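Local atomic coordinates of gamma-glutamyl-gamma-aminobutyrate hydrolase PuuD (Escherichia coli, PDB entry 6VTV), a protein that hydrolyses the gamma-glutamyl linkage of gamma-glutamyl-gamma-aminobutyrate, releasing glutamate and 4-aminobutanoate in the last step of putrescine breakdown. Residues F115-G120 and I239-F244; G120-V125 and H187-K192; H161-E166 and F181-L186; V209-V214 and V223-E228. All blocks are in the same frame, centred on the assembly; numbering follows the deposited sequence.

Contact 1. Residues F115-G120 and I239-F244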
# COMPACT_ATOMS: atom_id res chain seq x y z
N PHE B 115 -15.18 -5.61 -5.39
CA PHE B 115 -15.52 -6.42 -4.23
C PHE B 115 -15.27 -5.58 -2.99
O PHE B 115 -14.14 -5.15 -2.74
CB PHE B 115 -14.70 -7.71 -4.18
CG PHE B 115 -15.14 -8.66 -3.10
CD1 PHE B 115 -16.48 -8.84 -2.82
CD2 PHE B 115 -14.20 -9.38 -2.36
CE1 PHE B 115 -16.89 -9.71 -1.82
CE2 PHE B 115 -14.61 -10.25 -1.37
CZ PHE B 115 -15.95 -10.42 -1.10
N ALA B 116 -16.33 -5.34 -2.21
CA ALA B 116 -16.29 -4.43 -1.08
C ALA B 116 -16.64 -5.16 0.20
O ALA B 116 -17.55 -6.00 0.22
CB ALA B 116 -17.25 -3.26 -1.31
N ILE B 117 -15.93 -4.83 1.28
CA ILE B 117 -16.06 -5.52 2.56
C ILE B 117 -16.36 -4.49 3.64
O ILE B 117 -15.63 -3.51 3.80
CB ILE B 117 -14.79 -6.31 2.91
CG1 ILE B 117 -14.60 -7.48 1.94
CG2 ILE B 117 -14.85 -6.81 4.35
CD1 ILE B 117 -13.37 -8.32 2.22
N CYS B 118 -17.45 -4.72 4.39
CA CYS B 118 -17.83 -3.94 5.57
C CYS B 118 -17.93 -2.45 5.23
O CYS B 118 -18.96 -2.01 4.71
CB CYS B 118 -16.83 -4.17 6.71
SG CYS B 118 -17.31 -3.43 8.29
N ARG B 119 -16.89 -1.67 5.54
CA ARG B 119 -16.91 -0.26 5.16
C ARG B 119 -17.05 -0.09 3.66
O ARG B 119 -17.64 0.89 3.19
CB ARG B 119 -15.65 0.45 5.66
CG ARG B 119 -15.71 1.97 5.51
CD ARG B 119 -14.32 2.55 5.34
NE ARG B 119 -14.20 3.85 5.99
CZ ARG B 119 -14.38 5.01 5.36
NH1 ARG B 119 -14.69 5.04 4.07
NH2 ARG B 119 -14.25 6.15 6.03
N GLY B 120 -16.49 -1.03 2.89
CA GLY B 120 -16.64 -0.96 1.44
C GLY B 120 -18.08 -1.07 0.99
O GLY B 120 -18.51 -0.35 0.09
N ILE B 239 -15.31 -18.95 -1.85
CA ILE B 239 -16.10 -18.84 -3.07
C ILE B 239 -16.28 -17.37 -3.46
O ILE B 239 -16.25 -17.03 -4.65
CB ILE B 239 -17.44 -19.56 -2.90
CG1 ILE B 239 -17.21 -21.06 -2.72
CG2 ILE B 239 -18.36 -19.30 -4.09
CD1 ILE B 239 -18.46 -21.85 -2.39
N LEU B 240 -16.45 -16.49 -2.47
CA LEU B 240 -16.65 -15.08 -2.76
C LEU B 240 -15.42 -14.47 -3.43
O LEU B 240 -15.52 -13.78 -4.44
CB LEU B 240 -16.99 -14.32 -1.48
CG LEU B 240 -18.34 -14.62 -0.85
CD1 LEU B 240 -18.50 -13.86 0.46
CD2 LEU B 240 -19.47 -14.28 -1.81
N PHE B 241 -14.24 -14.73 -2.86
CA PHE B 241 -13.01 -14.23 -3.47
C PHE B 241 -12.73 -14.93 -4.79
O PHE B 241 -12.21 -14.31 -5.72
CB PHE B 241 -11.84 -14.40 -2.50
CG PHE B 241 -11.81 -13.36 -1.41
CD1 PHE B 241 -11.34 -12.08 -1.65
CD2 PHE B 241 -12.27 -13.67 -0.14
CE1 PHE B 241 -11.32 -11.13 -0.64
CE2 PHE B 241 -12.26 -12.73 0.87
CZ PHE B 241 -11.78 -11.45 0.62
N GLU B 242 -13.06 -16.22 -4.89
CA GLU B 242 -12.89 -16.91 -6.17
C GLU B 242 -13.77 -16.29 -7.25
O GLU B 242 -13.34 -16.12 -8.39
CB GLU B 242 -13.18 -18.40 -6.00
CG GLU B 242 -11.97 -19.24 -5.57
CD GLU B 242 -12.40 -20.61 -5.06
OE1 GLU B 242 -11.57 -21.36 -4.51
OE2 GLU B 242 -13.60 -20.91 -5.20
N GLY B 243 -15.01 -15.93 -6.89
CA GLY B 243 -15.90 -15.32 -7.85
C GLY B 243 -15.46 -13.93 -8.27
O GLY B 243 -15.63 -13.53 -9.43
N PHE B 244 -14.88 -13.17 -7.34
CA PHE B 244 -14.34 -11.85 -7.67
C PHE B 244 -13.21 -11.96 -8.68
O PHE B 244 -13.19 -11.26 -9.70
CB PHE B 244 -13.87 -11.15 -6.39
CG PHE B 244 -13.17 -9.85 -6.64
CD1 PHE B 244 -13.70 -8.91 -7.50
CD2 PHE B 244 -11.97 -9.56 -6.00
CE1 PHE B 244 -13.06 -7.71 -7.73
CE2 PHE B 244 -11.32 -8.37 -6.22
CZ PHE B 244 -11.87 -7.44 -7.09
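F115 meets F241 and F244 in an aromatic cluster that packs helix 235-254 against strand 114-117 of the central sheet, in the alpha/beta fold of class I glutamine amidotransferases. The F115 ring turns its edge to the face of F241 in a T-shaped stack, the planes at 90° and the centroids 5.0 Å apart. The touching atom is F115 CE2, which sits over one face of F241, 3.5 Å from F241 CE1. F244 deals with the base of the same side chain: F115 CB stands over the centre of one face of the F244 ring, 3.6 Å from the centroid, as a CH-pi contact, while the F115 and F244 rings themselves meet obliquely. With CG anti to the backbone N (chi1 -172°), F115 directs its ring edge at F241 while CB stays over F244. L240 adds its CB near F115 CZ, the two side chains crossing at about a right angle. Helix 33-42 also borders the cluster, with A38 and A42 on F241 and I39 on F244. Just before C118, the predicted nucleophile at the N-cap of helix 119-127, I117 points toward helix 235-254; I117 CD1 reaches F241 CZ at 3.9 Å.

Contact 2. Residues G120-V125 and H187-K192. With MN (manganese (II) ion), chain D.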
# COMPACT_ATOMS: atom_id res chain seq x y z
N GLY B 120 -16.49 -1.03 2.89
CA GLY B 120 -16.64 -0.96 1.44
C GLY B 120 -18.08 -1.07 0.99
O GLY B 120 -18.51 -0.35 0.09
N LEU B 121 -18.84 -1.98 1.61
CA LEU B 121 -20.27 -2.06 1.31
C LEU B 121 -20.96 -0.74 1.61
O LEU B 121 -21.76 -0.25 0.81
CB LEU B 121 -20.92 -3.20 2.11
CG LEU B 121 -22.45 -3.26 2.12
CD1 LEU B 121 -22.93 -4.70 2.07
CD2 LEU B 121 -23.04 -2.57 3.35
N GLN B 122 -20.65 -0.15 2.77
CA GLN B 122 -21.22 1.15 3.11
C GLN B 122 -20.75 2.23 2.14
O GLN B 122 -21.51 3.16 1.84
CB GLN B 122 -20.84 1.51 4.55
CG GLN B 122 -21.33 0.49 5.58
CD GLN B 122 -20.69 0.67 6.94
OE1 GLN B 122 -19.77 1.47 7.10
NE2 GLN B 122 -21.17 -0.08 7.92
N GLU B 123 -19.52 2.12 1.64
CA GLU B 123 -19.07 3.03 0.59
C GLU B 123 -19.87 2.82 -0.69
O GLU B 123 -20.22 3.78 -1.37
CB GLU B 123 -17.58 2.84 0.34
CG GLU B 123 -16.69 3.42 1.42
CD GLU B 123 -15.25 2.96 1.32
OE1 GLU B 123 -15.00 1.95 0.63
OE2 GLU B 123 -14.37 3.60 1.93
N LEU B 124 -20.16 1.56 -1.03
CA LEU B 124 -20.97 1.27 -2.21
C LEU B 124 -22.37 1.85 -2.09
O LEU B 124 -22.89 2.45 -3.04
CB LEU B 124 -21.05 -0.25 -2.43
CG LEU B 124 -20.40 -0.84 -3.69
CD1 LEU B 124 -20.98 -2.22 -3.97
CD2 LEU B 124 -20.59 0.08 -4.88
N VAL B 125 -22.99 1.69 -0.92
CA VAL B 125 -24.34 2.18 -0.71
C VAL B 125 -24.38 3.70 -0.82
O VAL B 125 -25.27 4.27 -1.47
CB VAL B 125 -24.88 1.69 0.65
CG1 VAL B 125 -26.18 2.40 0.99
CG2 VAL B 125 -25.08 0.18 0.63
N HIS B 187 -19.58 -4.34 12.93
CA HIS B 187 -19.99 -3.05 12.40
C HIS B 187 -21.06 -2.43 13.29
O HIS B 187 -22.00 -3.10 13.71
CB HIS B 187 -20.51 -3.18 10.96
CG HIS B 187 -21.66 -4.13 10.81
ND1 HIS B 187 -22.94 -3.70 10.52
CD2 HIS B 187 -21.72 -5.48 10.89
CE1 HIS B 187 -23.74 -4.75 10.44
NE2 HIS B 187 -23.02 -5.84 10.66
N GLY B 188 -20.90 -1.13 13.57
CA GLY B 188 -21.87 -0.38 14.32
C GLY B 188 -22.75 0.47 13.42
O GLY B 188 -23.72 1.08 13.87
N GLN B 189 -22.39 0.52 12.14
CA GLN B 189 -23.19 1.19 11.13
C GLN B 189 -23.65 0.16 10.10
O GLN B 189 -23.10 -0.94 10.00
CB GLN B 189 -22.39 2.31 10.44
CG GLN B 189 -21.89 3.38 11.40
CD GLN B 189 -21.53 4.68 10.70
OE1 GLN B 189 -21.34 4.71 9.48
NE2 GLN B 189 -21.44 5.76 11.46
N GLY B 190 -24.68 0.53 9.34
CA GLY B 190 -25.22 -0.38 8.35
C GLY B 190 -26.06 0.37 7.34
O GLY B 190 -26.33 1.57 7.48
N ALA B 191 -26.48 -0.36 6.31
CA ALA B 191 -27.29 0.23 5.25
C ALA B 191 -28.66 0.63 5.78
O ALA B 191 -29.33 -0.15 6.46
CB ALA B 191 -27.43 -0.75 4.09
N LYS B 192 -29.07 1.86 5.48
CA LYS B 192 -30.40 2.33 5.83
C LYS B 192 -31.28 2.33 4.60
O LYS B 192 -32.18 1.49 4.46
CB LYS B 192 -30.33 3.73 6.45
CG LYS B 192 -31.68 4.27 6.91
CD LYS B 192 -31.51 5.40 7.91
CE LYS B 192 -30.75 6.57 7.31
NZ LYS B 192 -30.49 7.64 8.32
MN MN D . -23.81 -7.91 10.83
O HOH W 1 -19.50 3.95 7.44
O HOH W 2 -19.75 0.10 10.58
O HOH W 3 -22.16 -8.72 9.45
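The flat carboxamide of Q122 is tied to Q189 at its two polar ends by one water each, and the imidazole of H187 has the Q189 carbonyl at its edge, in the ring plane. Water 1 donates to Q122 OE1 and to Q189 OE1, joining the two amide ends, while water 2 accepts from Q122 NE2 and from the backbone N of Q189. Q122 NE2 also lies 3.0 Å from Q189 O, but the angle is too poor for a hydrogen bond; a weak one runs from it to Q224 OE1. The Q189 carbonyl is taken instead by H187: ND1 donates to Q189 O at 2.8 Å, with an N-H...O angle of 160°. Such a bond fixes the rotation of the ring and leaves NE2, at its other edge, to bind manganese at 2.2 Å. H187 CG sits between the backbone N and the carbonyl carbon (chi1 58°), which lets ND1 meet Q189 O two residues on. Apolar packing is slight: V125 CG2 lies 4.3 Å from A191 CB, where strand 190-191 passes helix 119-127, Q122 and A191 being nearest by CA. L132 of the paired strand 132-133 touches both Q122 and Q189. Together these groups join the helix that follows the predicted nucleophile C118 to the manganese site, in which Q189 is a second-shell residue whose carbonyl O positions the metal-binding H187.

Contact 3. Residues H161-E166 and F181-L186. With MN (manganese (II) ion), chain D.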
# COMPACT_ATOMS: atom_id res chain seq x y z
N HIS B 161 -23.91 -13.95 13.37
CA HIS B 161 -25.32 -14.12 13.05
C HIS B 161 -25.42 -14.71 11.65
O HIS B 161 -24.44 -14.77 10.90
CB HIS B 161 -26.08 -12.79 13.14
CG HIS B 161 -25.57 -11.74 12.20
ND1 HIS B 161 -25.77 -11.80 10.83
CD2 HIS B 161 -24.87 -10.60 12.42
CE1 HIS B 161 -25.21 -10.75 10.26
NE2 HIS B 161 -24.66 -10.00 11.21
N GLU B 162 -26.62 -15.16 11.30
CA GLU B 162 -26.86 -15.71 9.98
C GLU B 162 -27.28 -14.61 9.01
O GLU B 162 -27.63 -13.50 9.39
CB GLU B 162 -27.93 -16.80 10.04
CG GLU B 162 -27.65 -17.90 11.05
CD GLU B 162 -28.82 -18.84 11.23
OE1 GLU B 162 -28.84 -19.90 10.57
OE2 GLU B 162 -29.73 -18.52 12.02
N VAL B 163 -27.22 -14.95 7.72
CA VAL B 163 -27.76 -14.11 6.66
C VAL B 163 -28.49 -15.01 5.68
O VAL B 163 -28.12 -16.17 5.48
CB VAL B 163 -26.67 -13.28 5.93
CG1 VAL B 163 -26.08 -12.23 6.85
CG2 VAL B 163 -25.58 -14.19 5.40
N GLN B 164 -29.54 -14.47 5.07
CA GLN B 164 -30.34 -15.20 4.10
C GLN B 164 -30.18 -14.55 2.73
O GLN B 164 -30.41 -13.35 2.57
CB GLN B 164 -31.82 -15.22 4.50
CG GLN B 164 -32.71 -15.99 3.53
CD GLN B 164 -33.93 -16.56 4.21
OE1 GLN B 164 -35.04 -16.06 4.03
NE2 GLN B 164 -33.74 -17.62 4.99
N VAL B 165 -29.78 -15.36 1.74
CA VAL B 165 -29.52 -14.84 0.40
C VAL B 165 -30.83 -14.50 -0.28
O VAL B 165 -31.79 -15.28 -0.25
CB VAL B 165 -28.72 -15.86 -0.42
CG1 VAL B 165 -28.59 -15.41 -1.86
CG2 VAL B 165 -27.34 -16.08 0.20
N GLU B 166 -30.89 -13.32 -0.90
CA GLU B 166 -32.01 -12.95 -1.75
C GLU B 166 -31.77 -13.52 -3.14
O GLU B 166 -30.75 -13.24 -3.77
CB GLU B 166 -32.18 -11.44 -1.80
CG GLU B 166 -33.42 -10.98 -2.56
CD GLU B 166 -33.77 -9.53 -2.29
OE1 GLU B 166 -33.91 -9.16 -1.11
OE2 GLU B 166 -33.90 -8.76 -3.27
N PHE B 181 -26.47 -18.95 5.75
CA PHE B 181 -25.19 -19.33 6.31
C PHE B 181 -24.79 -18.33 7.39
O PHE B 181 -25.39 -17.26 7.53
CB PHE B 181 -24.10 -19.41 5.23
CG PHE B 181 -24.04 -18.22 4.33
CD1 PHE B 181 -23.24 -17.13 4.65
CD2 PHE B 181 -24.79 -18.17 3.16
CE1 PHE B 181 -23.18 -16.03 3.82
CE2 PHE B 181 -24.73 -17.07 2.33
CZ PHE B 181 -23.93 -16.00 2.66
N TRP B 182 -23.76 -18.69 8.15
CA TRP B 182 -23.26 -17.88 9.25
C TRP B 182 -22.19 -16.92 8.75
O TRP B 182 -21.37 -17.27 7.89
CB TRP B 182 -22.70 -18.76 10.36
CG TRP B 182 -23.74 -19.50 11.13
CD1 TRP B 182 -24.17 -20.77 10.92
CD2 TRP B 182 -24.48 -19.00 12.25
NE1 TRP B 182 -25.14 -21.11 11.84
CE2 TRP B 182 -25.35 -20.03 12.67
CE3 TRP B 182 -24.50 -17.79 12.94
CZ2 TRP B 182 -26.22 -19.89 13.74
CZ3 TRP B 182 -25.37 -17.64 14.01
CH2 TRP B 182 -26.22 -18.69 14.40
N VAL B 183 -22.19 -15.71 9.31
CA VAL B 183 -21.17 -14.71 9.02
C VAL B 183 -20.76 -14.05 10.32
O VAL B 183 -21.52 -14.03 11.30
CB VAL B 183 -21.68 -13.64 8.02
CG1 VAL B 183 -22.05 -14.27 6.68
CG2 VAL B 183 -22.86 -12.88 8.60
N ASN B 184 -19.54 -13.52 10.35
CA ASN B 184 -19.13 -12.68 11.47
C ASN B 184 -19.77 -11.30 11.32
O ASN B 184 -20.41 -10.99 10.32
CB ASN B 184 -17.61 -12.59 11.55
CG ASN B 184 -16.96 -12.21 10.23
OD1 ASN B 184 -17.55 -11.49 9.42
ND2 ASN B 184 -15.74 -12.69 10.02
N SER B 185 -19.60 -10.47 12.34
CA SER B 185 -20.22 -9.14 12.34
C SER B 185 -19.38 -8.22 13.20
O SER B 185 -19.21 -8.47 14.40
CB SER B 185 -21.66 -9.21 12.85
OG SER B 185 -22.37 -8.02 12.55
N LEU B 186 -18.85 -7.15 12.60
CA LEU B 186 -18.02 -6.18 13.30
C LEU B 186 -18.33 -4.77 12.77
O LEU B 186 -17.48 -4.07 12.23
CB LEU B 186 -16.53 -6.49 13.16
CG LEU B 186 -16.01 -7.88 13.52
CD1 LEU B 186 -16.05 -8.80 12.31
CD2 LEU B 186 -14.59 -7.79 14.07
MN MN D . -23.81 -7.91 10.83
O HOH W 3 -22.16 -8.72 9.45
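H161 and V183 form an antiparallel hydrogen-bonded pair, with V183 N to H161 O at 2.9 Å and H161 N to V183 O at 3.2 Å. V163 and F181 make the next such pair, and E162 faces W182 between them as a non-hydrogen-bonded pair. Ring contacts occupy both faces of these strands. On the E162 side, CG of E162 lies over the centre of the W182 six-membered ring, 3.4 Å from its centroid, and the carboxylate runs on nearly parallel to the indole, the planes 16° apart. On the V163 side, V163 CG2 sits over one face of F181, whereas V165 CG2 comes to the ring's edge, 3.5 Å from F181 CE2. V163 CG1 packs against V183 CG2, which in turn touches H161 CE1. Metal bonds follow: H161 NE2 and S185 OG hold manganese at 2.3 and 2.2 Å. H161 ND1 donates to E162 O, from above the carbonyl plane, which probably limits rotation of the imidazole. Water 3 binds the metal and donates to N184 O; N184 OD1 itself accepts from the backbone N of H226. This is an antiparallel strand pair at the end of the mixed sheet, supplying two ligands of the manganese site.

Contact 4. Residues V209-V214 and V223-E228. With MN (manganese (II) ion), chain D.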
# COMPACT_ATOMS: atom_id res chain seq x y z
N VAL B 209 -29.80 -5.06 5.72
CA VAL B 209 -29.13 -5.46 4.49
C VAL B 209 -27.66 -5.74 4.80
O VAL B 209 -26.94 -4.87 5.31
CB VAL B 209 -29.27 -4.38 3.41
CG1 VAL B 209 -28.42 -4.73 2.21
CG2 VAL B 209 -30.73 -4.23 3.01
N GLU B 210 -27.21 -6.96 4.50
CA GLU B 210 -25.84 -7.37 4.77
C GLU B 210 -25.03 -7.58 3.50
O GLU B 210 -23.82 -7.83 3.59
CB GLU B 210 -25.83 -8.65 5.61
CG GLU B 210 -26.15 -8.44 7.08
CD GLU B 210 -24.91 -8.29 7.94
OE1 GLU B 210 -23.84 -8.82 7.54
OE2 GLU B 210 -24.99 -7.65 9.01
N ALA B 211 -25.64 -7.47 2.32
CA ALA B 211 -24.93 -7.63 1.06
C ALA B 211 -25.74 -6.98 -0.05
O ALA B 211 -26.97 -7.09 -0.08
CB ALA B 211 -24.68 -9.11 0.75
N VAL B 212 -25.04 -6.31 -0.97
CA VAL B 212 -25.66 -5.63 -2.10
C VAL B 212 -24.84 -5.90 -3.35
O VAL B 212 -23.70 -6.38 -3.29
CB VAL B 212 -25.78 -4.10 -1.87
CG1 VAL B 212 -26.77 -3.80 -0.77
CG2 VAL B 212 -24.41 -3.50 -1.55
N SER B 213 -25.43 -5.59 -4.50
CA SER B 213 -24.71 -5.65 -5.77
C SER B 213 -25.32 -4.64 -6.72
O SER B 213 -26.51 -4.33 -6.65
CB SER B 213 -24.75 -7.06 -6.38
OG SER B 213 -25.98 -7.31 -7.03
N VAL B 214 -24.48 -4.11 -7.61
CA VAL B 214 -24.92 -3.10 -8.56
C VAL B 214 -25.62 -3.78 -9.73
O VAL B 214 -25.05 -4.66 -10.39
CB VAL B 214 -23.74 -2.24 -9.05
CG1 VAL B 214 -24.17 -1.33 -10.18
CG2 VAL B 214 -23.17 -1.43 -7.90
N VAL B 223 -20.27 -6.88 0.76
CA VAL B 223 -20.75 -7.66 1.89
C VAL B 223 -20.43 -6.90 3.17
O VAL B 223 -19.42 -6.19 3.26
CB VAL B 223 -20.14 -9.08 1.93
CG1 VAL B 223 -20.45 -9.83 0.64
CG2 VAL B 223 -18.64 -9.03 2.18
N GLN B 224 -21.32 -7.03 4.15
CA GLN B 224 -21.16 -6.31 5.41
C GLN B 224 -20.25 -7.04 6.39
O GLN B 224 -19.66 -6.40 7.26
CB GLN B 224 -22.53 -6.06 6.04
CG GLN B 224 -22.52 -5.25 7.33
CD GLN B 224 -22.01 -3.83 7.14
OE1 GLN B 224 -22.75 -2.95 6.70
NE2 GLN B 224 -20.75 -3.60 7.47
N TRP B 225 -20.12 -8.36 6.26
CA TRP B 225 -19.27 -9.13 7.14
C TRP B 225 -17.83 -9.10 6.63
O TRP B 225 -17.49 -8.34 5.72
CB TRP B 225 -19.80 -10.56 7.28
CG TRP B 225 -19.89 -11.33 6.00
CD1 TRP B 225 -18.95 -12.18 5.49
CD2 TRP B 225 -20.98 -11.35 5.07
NE1 TRP B 225 -19.38 -12.72 4.30
CE2 TRP B 225 -20.63 -12.22 4.02
CE3 TRP B 225 -22.22 -10.70 5.03
CZ2 TRP B 225 -21.47 -12.47 2.94
CZ3 TRP B 225 -23.06 -10.95 3.95
CH2 TRP B 225 -22.68 -11.83 2.92
N HIS B 226 -16.96 -9.92 7.22
CA HIS B 226 -15.53 -9.92 6.94
C HIS B 226 -15.12 -11.29 6.39
O HIS B 226 -14.66 -12.16 7.15
CB HIS B 226 -14.72 -9.57 8.18
CG HIS B 226 -14.71 -8.11 8.50
ND1 HIS B 226 -13.58 -7.33 8.38
CD2 HIS B 226 -15.69 -7.28 8.94
CE1 HIS B 226 -13.87 -6.09 8.72
NE2 HIS B 226 -15.14 -6.03 9.07
N PRO B 227 -15.27 -11.52 5.09
CA PRO B 227 -14.83 -12.80 4.51
C PRO B 227 -13.32 -12.92 4.38
O PRO B 227 -12.83 -14.03 4.12
CB PRO B 227 -15.51 -12.81 3.13
CG PRO B 227 -15.63 -11.36 2.77
CD PRO B 227 -15.82 -10.61 4.07
N GLU B 228 -12.57 -11.83 4.56
CA GLU B 228 -11.12 -11.91 4.48
C GLU B 228 -10.51 -12.66 5.65
O GLU B 228 -9.35 -13.10 5.57
CB GLU B 228 -10.52 -10.51 4.39
CG GLU B 228 -10.30 -9.85 5.75
CD GLU B 228 -11.56 -9.22 6.31
OE1 GLU B 228 -12.62 -9.33 5.67
OE2 GLU B 228 -11.48 -8.60 7.40
MN MN D . -23.81 -7.91 10.83
O HOH W 4 -25.52 -2.96 6.40
O HOH W 3 -22.16 -8.72 9.45
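E210 and Q224 meet where strand 209-214 pairs with the end of strand 220-223, at a classic beta bulge in which E210 and A211 both face A202 of the neighbouring strand 198-203. The backbone makes one hydrogen bond here, Q224 N to E210 O at 2.7 Å, with the donor tilted from the carbonyl plane; next to it, A211 and V223 form an antiparallel non-hydrogen-bonded pair. Apolar contact centres on W225, whose ring has E210 CB at its edge and V223 CB over one face. A211 CB lies 4.0 Å from W225 CH2. Manganese and water 3 are held by the E210 carboxylate. The E210 side chain bends at chi2 (-95°), bringing OE2 to manganese at 2.2 Å while OE1 accepts a short hydrogen bond from water 3, itself a metal ligand. One carboxylate thus grips the ion both directly and through its water. Q224 crosses E210 at about a right angle, with Q224 CB 3.4 Å from E210 OE1; the Q224 chain also bends, and water 4 links its OE1 to V209 O. Beyond W225 the chain reaches the predicted active-site residues H226 and E228. The E228 carboxylate also forms a salt bridge with K34, and E228 OE2 accepts from H226 ND1 at 2.6 Å through the syn lone pair, in the plane of the imidazole.

Overall arrangement
Contacts 1 and 4 adjoin in the central sheet: A116 O and V223 N, 2.9 Å apart, and C118 N and V223 O, 2.7 Å apart, are probable hydrogen bonds. The residues of the predicted Cys-His-Glu triad are divided between contact 1 (C118) and contact 4 (H226, E228), and C118 SG lies 3.5 Å from H226 NE2. Contact 2 shares G120 with contact 1, and H187 CB packs 4.2 Å from C118 SG. Contacts 2, 3 and 4 converge on manganese, supplying H187, H161 with S185, and E210; H145 and water 3 complete its ligands. Contacts 3 and 4 also pack directly, V183 CG1 lying 3.5 Å from W225 CD2.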